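Side-chain contact in sensor protein (Vibrio parahaemolyticus, PDB 3I9Y), which probably acts as a membrane-bound histidine kinase that responds to trimethylamine N-oxide, the piece here being its all-helical sensor domain: residues Ser13-Ser16 / Thr17-Ile20. Residues are numbered along the deposited sequence; the frame is centred on the assembly and turned at random.
Sequences SELS and TRII
An i to i+4 salt bridge between Glu14 and Arg18 lies on the exposed flank of helix 5-27, the first helix of this sensor-domain chain. Arg18 reaches back one turn, and its NH1 comes to Glu14 OE2 at 3.3 Å. The bond is weak, and less certain because OE2 is modelled too near the arginine chain. As modelled, OE2 lies near the guanidinium plane at its edge, and the carboxylate stands almost perpendicular to it, the two planes 83° apart. Glu14 CG lies anti to the backbone N (chi1 -153°), and in the model a bend at chi2 carries the carboxylate toward Arg18. One face of the guanidinium rests on a methyl of Leu15, with CD2 3.9 Å from Arg18 NH2, so the planar group has apolar contact as well as charge. Beneath, four main-chain bonds tie the two turns together: Thr17 N to Ser13 O, Arg18 N to Glu14 O, Ile19 N to Leu15 O at 2.8 Å, and Ile20 N to Ser16 O at 2.9 Å. Buried Ser16 is hydrogen-bonded through OG to Val12 O in the preceding turn and to Asn261 OD1 of helix 232-267. Ser16 and Ile19 also touch Phe257 of that helix, whereas Leu15 packs on Ser48 and His52 of helix 32-58. Charged pairing on one flank and buried residues facing neighbouring helices make this an amphipathic helix of a four-helix bundle; the sensor domain stacks two such bundles.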
loop_
_atom_site.group_PDB
_atom_site.type_symbol
_atom_site.label_atom_id
_atom_site.label_comp_id
_atom_site.label_asym_id
_atom_site.label_seq_id
_atom_site.Cartn_x
_atom_site.Cartn_y
_atom_site.Cartn_z
ATOM N N SER A 13 -11.238 24.974 -13.567
ATOM C CA SER A 13 -10.496 24.062 -14.473
ATOM C C SER A 13 -8.958 24.019 -14.046
ATOM O O SER A 13 -8.279 22.970 -14.054
ATOM C CB SER A 13 -10.571 24.597 -15.928
ATOM O OG SER A 13 -9.631 23.848 -16.683
ATOM N N GLU A 14 -8.412 25.156 -13.671
ATOM C CA GLU A 14 -7.046 25.106 -13.303
ATOM C C GLU A 14 -6.832 24.489 -11.915
ATOM O O GLU A 14 -5.800 23.759 -11.764
ATOM C CB GLU A 14 -6.428 26.472 -13.416
ATOM C CG GLU A 14 -4.834 26.326 -13.704
ATOM C CD GLU A 14 -4.248 26.610 -12.383
ATOM O OE1 GLU A 14 -5.264 27.123 -11.709
ATOM O OE2 GLU A 14 -2.934 26.326 -12.029
ATOM N N LEU A 15 -7.762 24.696 -10.951
ATOM C CA LEU A 15 -7.624 24.072 -9.623
ATOM C C LEU A 15 -7.805 22.464 -9.849
ATOM O O LEU A 15 -7.128 21.695 -9.255
ATOM C CB LEU A 15 -8.615 24.599 -8.579
ATOM C CG LEU A 15 -7.997 25.810 -8.088
ATOM C CD1 LEU A 15 -9.167 26.600 -7.434
ATOM C CD2 LEU A 15 -6.927 25.555 -7.036
ATOM N N SER A 16 -8.609 22.003 -10.783
ATOM C CA SER A 16 -8.778 20.632 -11.091
ATOM C C SER A 16 -7.402 20.038 -11.497
ATOM O O SER A 16 -6.947 18.965 -10.921
ATOM C CB SER A 16 -9.680 20.392 -12.273
ATOM O OG SER A 16 -10.942 20.915 -11.838
ATOM N N THR A 17 -6.762 20.663 -12.479
ATOM C CA THR A 17 -5.453 20.128 -12.832
ATOM C C THR A 17 -4.431 20.242 -11.697
ATOM O O THR A 17 -3.678 19.298 -11.487
ATOM C CB THR A 17 -4.927 20.550 -14.300
ATOM O OG1 THR A 17 -3.627 21.135 -14.192
ATOM C CG2 THR A 17 -5.843 21.126 -15.037
ATOM N N ARG A 18 -4.466 21.252 -10.862
ATOM C CA ARG A 18 -3.596 21.223 -9.755
ATOM C C ARG A 18 -3.880 20.069 -8.727
ATOM O O ARG A 18 -2.868 19.459 -8.128
ATOM C CB ARG A 18 -3.612 22.567 -9.005
ATOM C CG ARG A 18 -2.727 23.400 -9.883
ATOM C CD ARG A 18 -2.863 24.916 -9.869
ATOM N NE ARG A 18 -3.067 25.239 -8.508
ATOM C CZ ARG A 18 -3.019 26.481 -8.018
ATOM N NH1 ARG A 18 -2.756 27.474 -8.900
ATOM N NH2 ARG A 18 -3.190 26.671 -6.603
ATOM N N ILE A 19 -5.189 19.788 -8.479
ATOM C CA ILE A 19 -5.543 18.814 -7.515
ATOM C C ILE A 19 -5.081 17.482 -8.062
ATOM O O ILE A 19 -4.635 16.640 -7.280
ATOM C CB ILE A 19 -7.096 18.821 -7.295
ATOM C CG1 ILE A 19 -7.374 20.044 -6.315
ATOM C CG2 ILE A 19 -7.578 17.524 -6.662
ATOM C CD1 ILE A 19 -8.968 20.254 -6.333
ATOM N N ILE A 20 -5.262 17.264 -9.373
ATOM C CA ILE A 20 -4.831 16.031 -9.951
ATOM C C ILE A 20 -3.271 15.811 -9.692
ATOM O O ILE A 20 -2.906 14.680 -9.332
ATOM C CB ILE A 20 -5.183 15.915 -11.449
ATOM C CG1 ILE A 20 -6.661 15.455 -11.561
ATOM C CG2 ILE A 20 -4.392 14.723 -12.174
ATOM C CD1 ILE A 20 -7.222 15.979 -13.042
#